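Local coordinates for Non-structural protein 3 (PDB 6LN0) that joins a macro domain, which probably binds ADP-ribose, to a probable ubiquitin-like domain and a zinc-containing papain-like protease that probably cleaves the viral polyprotein, at residues A[169-174]-A[179-184]; A[199-204]-A[208-213]; A[137-142]-A[164-169]; A[218-223]-A[229-234]. One frame throughout, in Å; residues are numbered along the deposited sequence.

Interaction 1: A[169-174]-A[179-184]; sequences IVRTTT and VTTKAL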
loop_
_atom_site.group_PDB
_atom_site.type_symbol
_atom_site.label_atom_id
_atom_site.label_comp_id
_atom_site.label_asym_id
_atom_site.label_seq_id
_atom_site.Cartn_x
_atom_site.Cartn_y
_atom_site.Cartn_z
ATOM N N ILE A 169 7.224 -1.596 11.977
ATOM C CA ILE A 169 8.213 -1.384 10.924
ATOM C C ILE A 169 7.625 -1.803 9.577
ATOM O O ILE A 169 7.211 -2.951 9.399
ATOM C CB ILE A 169 9.494 -2.161 11.243
ATOM C CG1 ILE A 169 9.886 -1.890 12.699
ATOM C CG2 ILE A 169 10.610 -1.746 10.317
ATOM C CD1 ILE A 169 10.293 -0.454 12.935
ATOM N N VAL A 170 7.590 -0.874 8.626
ATOM C CA VAL A 170 6.910 -1.064 7.351
ATOM C C VAL A 170 7.871 -0.753 6.210
ATOM O O VAL A 170 8.530 0.293 6.221
ATOM C CB VAL A 170 5.666 -0.168 7.237
ATOM C CG1 VAL A 170 4.939 -0.454 5.912
ATOM C CG2 VAL A 170 4.760 -0.363 8.433
ATOM N N ARG A 171 7.935 -1.644 5.220
ATOM C CA ARG A 171 8.699 -1.411 3.997
ATOM C C ARG A 171 7.752 -0.905 2.923
ATOM O O ARG A 171 6.732 -1.542 2.645
ATOM C CB ARG A 171 9.401 -2.683 3.527
ATOM C CG ARG A 171 10.163 -3.390 4.644
ATOM C CD ARG A 171 11.331 -4.179 4.112
ATOM N NE ARG A 171 12.381 -3.311 3.577
ATOM C CZ ARG A 171 13.406 -3.730 2.828
ATOM N NH1 ARG A 171 13.525 -5.015 2.505
ATOM N NH2 ARG A 171 14.312 -2.855 2.391
ATOM N N THR A 172 8.091 0.237 2.326
ATOM C CA THR A 172 7.212 0.941 1.410
ATOM C C THR A 172 8.006 1.436 0.213
ATOM O O THR A 172 9.228 1.609 0.284
ATOM C CB THR A 172 6.536 2.165 2.054
ATOM O OG1 THR A 172 7.441 3.278 2.021
ATOM C CG2 THR A 172 6.140 1.891 3.471
ATOM N N THR A 173 7.279 1.719 -0.875
ATOM C CA THR A 173 7.892 2.270 -2.071
ATOM C C THR A 173 6.849 3.102 -2.809
ATOM O O THR A 173 5.642 2.873 -2.675
ATOM C CB THR A 173 8.461 1.135 -2.976
ATOM O OG1 THR A 173 9.087 1.683 -4.150
ATOM C CG2 THR A 173 7.352 0.156 -3.425
ATOM N N THR A 174 7.313 4.078 -3.581
ATOM C CA THR A 174 6.448 4.732 -4.558
ATOM C C THR A 174 6.761 4.274 -5.982
ATOM O O THR A 174 6.094 4.700 -6.931
ATOM C CB THR A 174 6.566 6.263 -4.434
ATOM O OG1 THR A 174 7.843 6.690 -4.911
ATOM C CG2 THR A 174 6.427 6.706 -2.975
ATOM N N VAL A 179 13.295 1.482 -2.035
ATOM C CA VAL A 179 12.422 0.960 -0.987
ATOM C C VAL A 179 12.808 1.613 0.340
ATOM O O VAL A 179 13.992 1.658 0.709
ATOM C CB VAL A 179 12.509 -0.575 -0.901
ATOM C CG1 VAL A 179 11.794 -1.089 0.342
ATOM C CG2 VAL A 179 11.943 -1.239 -2.202
ATOM N N THR A 180 11.817 2.117 1.061
ATOM C CA THR A 180 12.064 2.800 2.318
ATOM C C THR A 180 11.401 2.045 3.453
ATOM O O THR A 180 10.214 1.715 3.369
ATOM C CB THR A 180 11.557 4.227 2.290
ATOM O OG1 THR A 180 12.277 4.944 1.292
ATOM C CG2 THR A 180 11.819 4.893 3.648
ATOM N N THR A 181 12.168 1.801 4.510
ATOM C CA THR A 181 11.694 1.137 5.715
ATOM C C THR A 181 11.347 2.190 6.760
ATOM O O THR A 181 12.212 2.970 7.161
ATOM C CB THR A 181 12.766 0.191 6.258
ATOM O OG1 THR A 181 13.137 -0.756 5.241
ATOM C CG2 THR A 181 12.263 -0.528 7.503
ATOM N N LYS A 182 10.093 2.202 7.200
ATOM C CA LYS A 182 9.589 3.200 8.135
ATOM C C LYS A 182 9.095 2.540 9.418
ATOM O O LYS A 182 8.669 1.380 9.417
ATOM C CB LYS A 182 8.447 4.003 7.517
ATOM C CG LYS A 182 8.539 4.144 6.002
ATOM C CD LYS A 182 7.594 5.214 5.480
ATOM C CE LYS A 182 8.108 5.833 4.188
ATOM N NZ LYS A 182 7.581 7.219 3.933
ATOM N N ALA A 183 9.161 3.294 10.515
ATOM C CA ALA A 183 8.495 2.945 11.767
ATOM C C ALA A 183 7.253 3.815 11.866
ATOM O O ALA A 183 7.360 5.033 12.020
ATOM C CB ALA A 183 9.413 3.181 12.963
ATOM N N LEU A 184 6.077 3.215 11.757
ATOM C CA LEU A 184 4.853 3.999 11.668
ATOM C C LEU A 184 3.983 3.769 12.892
ATOM O O LEU A 184 3.942 2.659 13.435
ATOM C CB LEU A 184 4.060 3.652 10.406
ATOM C CG LEU A 184 4.697 3.940 9.044
ATOM C CD1 LEU A 184 3.780 3.443 7.938
ATOM C CD2 LEU A 184 4.992 5.414 8.861
#
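V170 and K182 exchange two backbone hydrogen bonds, from V170 N to K182 O at 2.6 Å and from K182 N to V170 O at 2.7 Å. T172 and T180 repeat the exchange, T172 N meeting T180 O and T180 N meeting T172 O, both at 2.8 Å. Between these pairs lies the non-hydrogen-bonded R171–T181, where T181 CA still comes within 3.3 Å of V170 O, and beyond V170–K182 lies a second, I169–A183. The two strands form the antiparallel hairpin that probably opens a ubiquitin-like beta-grasp fold, with 180-184 as an outermost strand. On the face of I169 and R171, the arginine chain bends at chi3 (68°) and brings NE to T181 OG1 at 3.1 Å, the hydroxyl lying tilted from the guanidinium plane; V179 CG1 covers one face of that plane. I169 CD1 rests on A183 CB at 3.7 Å. The other face carries T172, whose OG1 forms a weak hydrogen bond with E212 OE1. Lysine suits position 182 because its long aliphatic chain can cross T172 and still bring NZ into a weak, long ion pair with E212 OE1. T173 OG1 is satisfied within the turn, bonded to the backbone of D175 and Q178.

Interaction 2: A[199-204]-A[208-213]; sequences DFVQEP and QIYLEV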
loop_
_atom_site.group_PDB
_atom_site.type_symbol
_atom_site.label_atom_id
_atom_site.label_comp_id
_atom_site.label_asym_id
_atom_site.label_seq_id
_atom_site.Cartn_x
_atom_site.Cartn_y
_atom_site.Cartn_z
ATOM N N ASP A 199 -5.539 -4.090 -2.659
ATOM C CA ASP A 199 -6.373 -3.315 -1.750
ATOM C C ASP A 199 -5.479 -2.662 -0.707
ATOM O O ASP A 199 -4.335 -3.075 -0.505
ATOM C CB ASP A 199 -7.419 -4.218 -1.092
ATOM C CG ASP A 199 -6.845 -5.575 -0.720
ATOM O OD1 ASP A 199 -5.862 -5.605 0.058
ATOM O OD2 ASP A 199 -7.355 -6.606 -1.223
ATOM N N PHE A 200 -6.014 -1.642 -0.036
ATOM C CA PHE A 200 -5.244 -0.955 0.994
ATOM C C PHE A 200 -5.156 -1.811 2.247
ATOM O O PHE A 200 -6.021 -2.654 2.496
ATOM C CB PHE A 200 -5.857 0.406 1.300
ATOM C CG PHE A 200 -5.793 1.369 0.136
ATOM C CD1 PHE A 200 -4.657 2.123 -0.097
ATOM C CD2 PHE A 200 -6.858 1.496 -0.736
ATOM C CE1 PHE A 200 -4.599 3.003 -1.157
ATOM C CE2 PHE A 200 -6.801 2.372 -1.795
ATOM C CZ PHE A 200 -5.670 3.130 -2.000
ATOM N N VAL A 201 -4.081 -1.613 3.021
ATOM C CA VAL A 201 -3.724 -2.501 4.130
ATOM C C VAL A 201 -3.546 -1.672 5.397
ATOM O O VAL A 201 -2.744 -0.732 5.427
ATOM C CB VAL A 201 -2.443 -3.303 3.839
ATOM C CG1 VAL A 201 -2.086 -4.193 5.013
ATOM C CG2 VAL A 201 -2.596 -4.137 2.587
ATOM N N GLN A 202 -4.266 -2.021 6.449
ATOM C CA GLN A 202 -4.108 -1.247 7.663
ATOM C C GLN A 202 -3.331 -1.972 8.742
ATOM O O GLN A 202 -2.991 -1.342 9.747
ATOM C CB GLN A 202 -5.461 -0.789 8.202
ATOM C CG GLN A 202 -5.840 0.570 7.658
ATOM C CD GLN A 202 -6.711 0.460 6.432
ATOM O OE1 GLN A 202 -7.327 -0.578 6.199
ATOM N NE2 GLN A 202 -6.764 1.526 5.632
ATOM N N GLU A 203 -3.005 -3.248 8.561
ATOM C CA GLU A 203 -1.921 -3.849 9.335
ATOM C C GLU A 203 -0.975 -4.585 8.405
ATOM O O GLU A 203 -1.225 -5.748 8.032
ATOM C CB GLU A 203 -2.414 -4.755 10.458
ATOM C CG GLU A 203 -3.476 -5.762 10.139
ATOM C CD GLU A 203 -4.239 -6.168 11.389
ATOM O OE1 GLU A 203 -4.273 -5.368 12.358
ATOM O OE2 GLU A 203 -4.782 -7.293 11.412
ATOM N N PRO A 204 0.123 -3.945 8.025
ATOM C CA PRO A 204 1.125 -4.594 7.174
ATOM C C PRO A 204 1.794 -5.775 7.863
ATOM O O PRO A 204 2.130 -5.711 9.047
ATOM C CB PRO A 204 2.136 -3.467 6.916
ATOM C CG PRO A 204 1.971 -2.539 8.098
ATOM C CD PRO A 204 0.495 -2.560 8.368
ATOM N N GLN A 208 7.291 -7.307 4.148
ATOM C CA GLN A 208 6.627 -7.174 2.870
ATOM C C GLN A 208 6.645 -5.718 2.419
ATOM O O GLN A 208 6.564 -4.789 3.231
ATOM C CB GLN A 208 5.198 -7.702 2.976
ATOM C CG GLN A 208 4.278 -7.326 1.829
ATOM C CD GLN A 208 2.957 -8.068 1.890
ATOM O OE1 GLN A 208 2.842 -9.096 2.565
ATOM N NE2 GLN A 208 1.952 -7.563 1.166
ATOM N N ILE A 209 6.772 -5.521 1.111
ATOM C CA ILE A 209 6.880 -4.192 0.537
ATOM C C ILE A 209 5.508 -3.749 0.064
ATOM O O ILE A 209 4.805 -4.504 -0.617
ATOM C CB ILE A 209 7.886 -4.170 -0.615
ATOM C CG1 ILE A 209 9.240 -4.686 -0.141
ATOM C CG2 ILE A 209 7.986 -2.783 -1.180
ATOM C CD1 ILE A 209 10.265 -4.670 -1.256
ATOM N N TYR A 210 5.124 -2.530 0.421
ATOM C CA TYR A 210 3.814 -1.994 0.112
ATOM C C TYR A 210 3.984 -0.737 -0.723
ATOM O O TYR A 210 4.958 0.010 -0.566
ATOM C CB TYR A 210 3.012 -1.669 1.394
ATOM C CG TYR A 210 2.613 -2.880 2.195
ATOM C CD1 TYR A 210 1.432 -3.553 1.917
ATOM C CD2 TYR A 210 3.417 -3.353 3.229
ATOM C CE1 TYR A 210 1.065 -4.662 2.636
ATOM C CE2 TYR A 210 3.062 -4.460 3.945
ATOM C CZ TYR A 210 1.879 -5.108 3.655
ATOM O OH TYR A 210 1.510 -6.225 4.372
ATOM N N LEU A 211 3.044 -0.518 -1.627
ATOM C CA LEU A 211 3.010 0.736 -2.364
ATOM C C LEU A 211 2.439 1.809 -1.440
ATOM O O LEU A 211 1.335 1.658 -0.905
ATOM C CB LEU A 211 2.169 0.595 -3.635
ATOM C CG LEU A 211 2.172 1.769 -4.624
ATOM C CD1 LEU A 211 3.572 2.030 -5.197
ATOM C CD2 LEU A 211 1.188 1.529 -5.750
ATOM N N GLU A 212 3.206 2.867 -1.220
ATOM C CA GLU A 212 2.719 4.039 -0.512
ATOM C C GLU A 212 2.015 4.920 -1.522
ATOM O O GLU A 212 2.656 5.571 -2.346
ATOM C CB GLU A 212 3.875 4.774 0.146
ATOM C CG GLU A 212 3.541 6.199 0.571
ATOM C CD GLU A 212 4.267 6.600 1.846
ATOM O OE1 GLU A 212 5.078 5.770 2.336
ATOM O OE2 GLU A 212 4.013 7.730 2.354
ATOM N N VAL A 213 0.696 4.932 -1.493
ATOM C CA VAL A 213 -0.027 5.642 -2.539
ATOM C C VAL A 213 -0.090 7.124 -2.193
ATOM O O VAL A 213 -1.019 7.585 -1.523
ATOM C CB VAL A 213 -1.416 5.019 -2.754
ATOM C CG1 VAL A 213 -2.221 5.806 -3.796
ATOM C CG2 VAL A 213 -1.257 3.560 -3.168
#
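The loop that leads into strand 209-212 folds back over that strand, its residues V201 and P204 closing on the ring of Y210. V201 and P204 meet the two ring carbons that flank CZ: V201 CG2 lies 3.7 Å from Y210 CE1, and P204 CB only 3.3 Å from Y210 CE2. Both approaches are oblique. With CG of Y210 anti to its carbonyl carbon (chi1 -68°), the ring leans off the strand toward the loop. V201 presents a branched aliphatic end, P204 a rigid pyrrolidine, and a large aromatic ring can touch both. Strand 209-212 sits between strands 168-173 and 194-195 in the four-stranded mixed sheet of what is probably a ubiquitin-like fold, and L194 adds its side chain to both P204 and Y210. Within the strand's own segment, Q208 CG sits over one face of the ring, toward the rim, 3.6 Å above the plane. The phenol oxygen is not left without a partner, since Y210 OH is hydrogen-bonded to K205 N while P204 CA stands 3.3 Å from that same OH. Farther along, F200 CE1 touches V213 CG2 at 3.9 Å, and the F200 ring also meets F195 edge-to-face.

Interaction 3: A[137-142]-A[164-169]; sequences AFRKAC and ALNRTI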
loop_
_atom_site.group_PDB
_atom_site.type_symbol
_atom_site.label_atom_id
_atom_site.label_comp_id
_atom_site.label_asym_id
_atom_site.label_seq_id
_atom_site.Cartn_x
_atom_site.Cartn_y
_atom_site.Cartn_z
ATOM N N ALA A 137 5.056 -5.008 28.888
ATOM C CA ALA A 137 4.063 -5.595 29.783
ATOM C C ALA A 137 2.908 -4.632 30.003
ATOM O O ALA A 137 1.743 -5.042 30.041
ATOM C CB ALA A 137 4.704 -5.977 31.116
ATOM N N PHE A 138 3.212 -3.338 30.092
ATOM C CA PHE A 138 2.185 -2.363 30.430
ATOM C C PHE A 138 1.185 -2.191 29.294
ATOM O O PHE A 138 -0.029 -2.143 29.539
ATOM C CB PHE A 138 2.828 -1.027 30.787
ATOM C CG PHE A 138 1.899 0.139 30.682
ATOM C CD1 PHE A 138 0.937 0.363 31.653
ATOM C CD2 PHE A 138 1.997 1.023 29.624
ATOM C CE1 PHE A 138 0.079 1.448 31.566
ATOM C CE2 PHE A 138 1.151 2.107 29.520
ATOM C CZ PHE A 138 0.183 2.323 30.495
ATOM N N ARG A 139 1.667 -2.091 28.045
ATOM C CA ARG A 139 0.720 -1.969 26.939
ATOM C C ARG A 139 -0.086 -3.254 26.763
ATOM O O ARG A 139 -1.271 -3.195 26.424
ATOM C CB ARG A 139 1.437 -1.573 25.649
ATOM C CG ARG A 139 2.820 -2.179 25.472
ATOM C CD ARG A 139 3.576 -1.546 24.290
ATOM N NE ARG A 139 2.676 -1.219 23.186
ATOM C CZ ARG A 139 2.373 -2.047 22.192
ATOM N NH1 ARG A 139 2.905 -3.269 22.147
ATOM N NH2 ARG A 139 1.533 -1.643 21.246
ATOM N N LYS A 140 0.510 -4.412 27.049
ATOM C CA LYS A 140 -0.261 -5.655 27.030
ATOM C C LYS A 140 -1.367 -5.662 28.091
ATOM O O LYS A 140 -2.394 -6.327 27.910
ATOM C CB LYS A 140 0.670 -6.856 27.234
ATOM C CG LYS A 140 1.388 -7.342 25.969
ATOM C CD LYS A 140 2.344 -8.486 26.296
ATOM C CE LYS A 140 3.177 -8.892 25.088
ATOM N NZ LYS A 140 4.503 -9.445 25.514
ATOM N N ALA A 141 -1.180 -4.943 29.205
ATOM C CA ALA A 141 -2.152 -4.972 30.291
ATOM C C ALA A 141 -3.090 -3.779 30.296
ATOM O O ALA A 141 -4.196 -3.879 30.857
ATOM C CB ALA A 141 -1.441 -5.053 31.645
ATOM N N CYS A 142 -2.690 -2.670 29.689
ATOM C CA CYS A 142 -3.496 -1.465 29.750
ATOM C C CYS A 142 -4.829 -1.660 29.048
ATOM O O CYS A 142 -4.844 -1.984 27.847
ATOM C CB CYS A 142 -2.700 -0.313 29.128
ATOM S SG CYS A 142 -3.394 1.299 29.481
ATOM N N ALA A 164 9.108 3.460 20.231
ATOM C CA ALA A 164 9.361 2.311 19.364
ATOM C C ALA A 164 8.328 1.212 19.578
ATOM O O ALA A 164 7.809 0.642 18.610
ATOM C CB ALA A 164 10.771 1.772 19.609
ATOM N N LEU A 165 8.009 0.908 20.837
ATOM C CA LEU A 165 7.066 -0.154 21.161
ATOM C C LEU A 165 5.661 0.114 20.638
ATOM O O LEU A 165 4.854 -0.819 20.584
ATOM C CB LEU A 165 7.026 -0.364 22.674
ATOM C CG LEU A 165 8.078 -1.338 23.197
ATOM C CD1 LEU A 165 8.196 -1.229 24.708
ATOM C CD2 LEU A 165 7.735 -2.753 22.785
ATOM N N ASN A 166 5.345 1.350 20.257
ATOM C CA ASN A 166 4.051 1.682 19.673
ATOM C C ASN A 166 4.163 2.023 18.191
ATOM O O ASN A 166 3.305 2.727 17.646
ATOM C CB ASN A 166 3.404 2.827 20.450
ATOM C CG ASN A 166 3.447 2.591 21.948
ATOM O OD1 ASN A 166 4.067 3.349 22.694
ATOM N ND2 ASN A 166 2.818 1.502 22.392
ATOM N N ARG A 167 5.207 1.530 17.532
ATOM C CA ARG A 167 5.382 1.708 16.107
ATOM C C ARG A 167 5.707 0.369 15.471
ATOM O O ARG A 167 6.371 -0.480 16.076
ATOM C CB ARG A 167 6.474 2.732 15.818
ATOM C CG ARG A 167 6.073 4.128 16.260
ATOM C CD ARG A 167 7.229 5.088 16.183
ATOM N NE ARG A 167 7.094 5.952 15.019
ATOM C CZ ARG A 167 6.978 7.275 15.076
ATOM N NH1 ARG A 167 6.988 7.900 16.253
ATOM N NH2 ARG A 167 6.854 7.973 13.953
ATOM N N THR A 168 5.205 0.183 14.257
ATOM C CA THR A 168 5.422 -1.029 13.483
ATOM C C THR A 168 6.299 -0.699 12.278
ATOM O O THR A 168 6.151 0.359 11.654
ATOM C CB THR A 168 4.085 -1.644 13.043
ATOM O OG1 THR A 168 3.176 -0.605 12.658
ATOM C CG2 THR A 168 3.452 -2.439 14.191
ATOM N N ILE A 169 7.224 -1.596 11.977
ATOM C CA ILE A 169 8.213 -1.384 10.924
ATOM C C ILE A 169 7.625 -1.803 9.577
ATOM O O ILE A 169 7.211 -2.951 9.399
ATOM C CB ILE A 169 9.494 -2.161 11.243
ATOM C CG1 ILE A 169 9.886 -1.890 12.699
ATOM C CG2 ILE A 169 10.610 -1.746 10.317
ATOM C CD1 ILE A 169 10.293 -0.454 12.935
#
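R139 reaches from helix 131-141 to the end of helix 158-165 and lays its guanidinium group across the carbonyl of L165. L165 O stands over the centre of the flat group, 3.2 Å from R139 CZ. None of the three guanidinium nitrogens is well aimed at this oxygen, so the attraction is probably mainly electrostatic, between a positive plane and a carbonyl at a helix C terminus. The side-chain torsions explain the approach. R139 CG lies between the backbone N and the carbonyl carbon (chi1 36°), the chain bends at chi3, and the turn about CD–NE (chi4 -90°) sets the guanidinium so that its face meets the oxygen. The aliphatic part passes close to L165, with R139 CD 4.0 Å from L165 CB; leucine suits this place because its apolar side chain also packs on V132 and L135. N166 runs past the arginine in the opposite direction, its amide plane inclined 59° to the guanidinium. R139 NH1 has D136 as a weak, distant ionic partner. Beyond N166 the chain enters strand 168-173 of the probable ubiquitin-like domain, and the contact is a surface meeting of two helices probably belonging to the macro domain, where an arginine lies over the C-terminal carbonyl of a helix.

Interaction 4: A[218-223]-A[229-234]; sequences QNQAKE and QQYCVY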
loop_
_atom_site.group_PDB
_atom_site.type_symbol
_atom_site.label_atom_id
_atom_site.label_comp_id
_atom_site.label_asym_id
_atom_site.label_seq_id
_atom_site.Cartn_x
_atom_site.Cartn_y
_atom_site.Cartn_z
ATOM N N GLN A 218 -0.999 8.623 -7.444
ATOM C CA GLN A 218 -2.303 8.671 -8.085
ATOM C C GLN A 218 -2.218 9.397 -9.410
ATOM O O GLN A 218 -2.786 8.942 -10.406
ATOM C CB GLN A 218 -3.340 9.327 -7.184
ATOM C CG GLN A 218 -3.960 8.356 -6.214
ATOM C CD GLN A 218 -4.050 8.931 -4.816
ATOM O OE1 GLN A 218 -3.379 9.921 -4.487
ATOM N NE2 GLN A 218 -4.862 8.301 -3.969
ATOM N N ASN A 219 -1.448 10.482 -9.475
ATOM C CA ASN A 219 -1.395 11.217 -10.736
ATOM C C ASN A 219 -0.675 10.421 -11.819
ATOM O O ASN A 219 -1.051 10.500 -12.997
ATOM C CB ASN A 219 -0.742 12.582 -10.541
ATOM C CG ASN A 219 -1.656 13.555 -9.808
ATOM O OD1 ASN A 219 -2.060 14.565 -10.376
ATOM N ND2 ASN A 219 -2.004 13.244 -8.554
ATOM N N GLN A 220 0.345 9.639 -11.438
ATOM C CA GLN A 220 1.087 8.831 -12.402
ATOM C C GLN A 220 0.200 7.738 -12.996
ATOM O O GLN A 220 0.129 7.584 -14.219
ATOM C CB GLN A 220 2.328 8.224 -11.743
ATOM C CG GLN A 220 3.526 9.170 -11.618
ATOM C CD GLN A 220 4.321 9.287 -12.905
ATOM O OE1 GLN A 220 4.090 10.194 -13.705
ATOM N NE2 GLN A 220 5.259 8.360 -13.121
ATOM N N ALA A 221 -0.495 6.982 -12.143
ATOM C CA ALA A 221 -1.476 6.013 -12.615
ATOM C C ALA A 221 -2.448 6.641 -13.603
ATOM O O ALA A 221 -2.657 6.114 -14.705
ATOM C CB ALA A 221 -2.241 5.424 -11.435
ATOM N N LYS A 222 -3.034 7.789 -13.239
ATOM C CA LYS A 222 -4.043 8.376 -14.111
ATOM C C LYS A 222 -3.430 8.912 -15.403
ATOM O O LYS A 222 -4.082 8.874 -16.452
ATOM C CB LYS A 222 -4.835 9.472 -13.379
ATOM C CG LYS A 222 -5.993 8.942 -12.493
ATOM C CD LYS A 222 -5.464 8.412 -11.121
ATOM C CE LYS A 222 -6.412 7.470 -10.366
ATOM N NZ LYS A 222 -6.529 6.101 -10.994
ATOM N N GLU A 223 -2.182 9.382 -15.370
ATOM C CA GLU A 223 -1.554 9.789 -16.619
ATOM C C GLU A 223 -1.431 8.614 -17.583
ATOM O O GLU A 223 -1.499 8.800 -18.806
ATOM C CB GLU A 223 -0.186 10.394 -16.342
ATOM C CG GLU A 223 -0.206 11.906 -16.312
ATOM C CD GLU A 223 1.152 12.517 -16.615
ATOM O OE1 GLU A 223 2.074 11.758 -16.984
ATOM O OE2 GLU A 223 1.300 13.756 -16.486
ATOM N N GLN A 229 -4.179 -1.472 -9.021
ATOM C CA GLN A 229 -3.776 -2.835 -9.342
ATOM C C GLN A 229 -2.900 -2.842 -10.590
ATOM O O GLN A 229 -1.780 -3.368 -10.586
ATOM C CB GLN A 229 -5.004 -3.719 -9.569
ATOM C CG GLN A 229 -5.769 -4.095 -8.329
ATOM C CD GLN A 229 -6.935 -3.155 -8.044
ATOM O OE1 GLN A 229 -6.797 -1.921 -8.105
ATOM N NE2 GLN A 229 -8.093 -3.734 -7.730
ATOM N N GLN A 230 -3.397 -2.227 -11.664
ATOM C CA GLN A 230 -2.630 -2.163 -12.891
ATOM C C GLN A 230 -1.327 -1.415 -12.679
ATOM O O GLN A 230 -0.287 -1.796 -13.226
ATOM C CB GLN A 230 -3.459 -1.507 -13.990
ATOM C CG GLN A 230 -4.757 -2.223 -14.255
ATOM C CD GLN A 230 -5.555 -1.558 -15.344
ATOM O OE1 GLN A 230 -5.972 -0.410 -15.203
ATOM N NE2 GLN A 230 -5.758 -2.270 -16.454
ATOM N N TYR A 231 -1.356 -0.350 -11.887
ATOM C CA TYR A 231 -0.151 0.452 -11.748
ATOM C C TYR A 231 0.949 -0.348 -11.064
ATOM O O TYR A 231 2.120 -0.258 -11.439
ATOM C CB TYR A 231 -0.460 1.737 -10.976
ATOM C CG TYR A 231 0.679 2.712 -11.002
ATOM C CD1 TYR A 231 1.076 3.304 -12.184
ATOM C CD2 TYR A 231 1.385 3.004 -9.856
ATOM C CE1 TYR A 231 2.136 4.172 -12.213
ATOM C CE2 TYR A 231 2.446 3.873 -9.877
ATOM C CZ TYR A 231 2.811 4.463 -11.036
ATOM O OH TYR A 231 3.876 5.331 -11.035
ATOM N N CYS A 232 0.582 -1.150 -10.065
ATOM C CA CYS A 232 1.547 -2.022 -9.410
ATOM C C CYS A 232 2.146 -2.989 -10.402
ATOM O O CYS A 232 3.380 -3.134 -10.478
ATOM C CB CYS A 232 0.865 -2.795 -8.285
ATOM S SG CYS A 232 0.636 -1.875 -6.792
ATOM N N VAL A 233 1.279 -3.664 -11.173
ATOM C CA VAL A 233 1.764 -4.554 -12.211
ATOM C C VAL A 233 2.727 -3.810 -13.122
ATOM O O VAL A 233 3.799 -4.319 -13.489
ATOM C CB VAL A 233 0.582 -5.136 -13.002
ATOM C CG1 VAL A 233 1.088 -5.906 -14.232
ATOM C CG2 VAL A 233 -0.329 -6.004 -12.105
ATOM N N TYR A 234 2.388 -2.567 -13.447
ATOM C CA TYR A 234 3.235 -1.778 -14.330
ATOM C C TYR A 234 4.610 -1.561 -13.718
ATOM O O TYR A 234 5.636 -1.779 -14.372
ATOM C CB TYR A 234 2.566 -0.440 -14.630
ATOM C CG TYR A 234 3.510 0.594 -15.177
ATOM C CD1 TYR A 234 3.954 0.499 -16.489
ATOM C CD2 TYR A 234 3.950 1.685 -14.394
ATOM C CE1 TYR A 234 4.814 1.442 -17.036
ATOM C CE2 TYR A 234 4.834 2.656 -14.946
ATOM C CZ TYR A 234 5.257 2.500 -16.285
ATOM O OH TYR A 234 6.114 3.379 -16.915
#
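This is a buried contact between consecutive helices, 215-223 and 228-237, made chiefly by one tyrosine lying against the backbone of a small residue, A221. The CA atoms of A221 and Y231 are 5.8 Å apart, and alanine suits such closeness because a methyl group leaves space for an aromatic ring to pass beside the helix. Y231 holds CG anti to its backbone N (chi1 -170°), which sends the ring out toward the first helix. There A221 N lies over one face of the ring. A221 CA is 3.7 Å from Y231 CD1, and A221 CB stands 4.0 Å from the same carbon. The outer end of the ring reaches the preceding residue: Q220 CB lies 3.4 Å from Y231 OH. Bent at chi2 (-81°), the glutamine brings its amide back alongside the phenol with the two planes almost perpendicular (84°), although Q220 NE2 remains 3.9 Å from Y231 OH. The aliphatic part of glutamine thus does the touching, and its amide stays at a distance from the phenol. One turn on, Y234 packs on helix 293-302, and Y231 O lies at the edge of the Y234 ring, in its plane. C232 meets F195 of strand 194-195. Helix 228-237 is thereby placed between helix 215-223, the small sheet of the probable ubiquitin-like domain and the helical part of the protease.

Along the chain the order is interaction 3, 1, 2, 4, running from the probable macro-domain end toward the protease. The segments of interactions 1 and 3 overlap at I169 and are joined by a probable backbone hydrogen bond, L184 N to T168 O at 2.9 Å, strand 168-173 leading on from the probable interdomain junction. Interaction 2 extends the same sheet: T173 N meets Y210 O at 2.9 Å and T173 O meets E212 N at 2.8 Å. Interaction 4 touches interaction 2 through L211 CD2 on C232 SG at 3.6 Å. The centres of interactions 3 and 4 lie about 36 Å apart, which reflects the elongated molecule. The zinc site of C334, C335, C360 and C363 includes no residue of the four contacts.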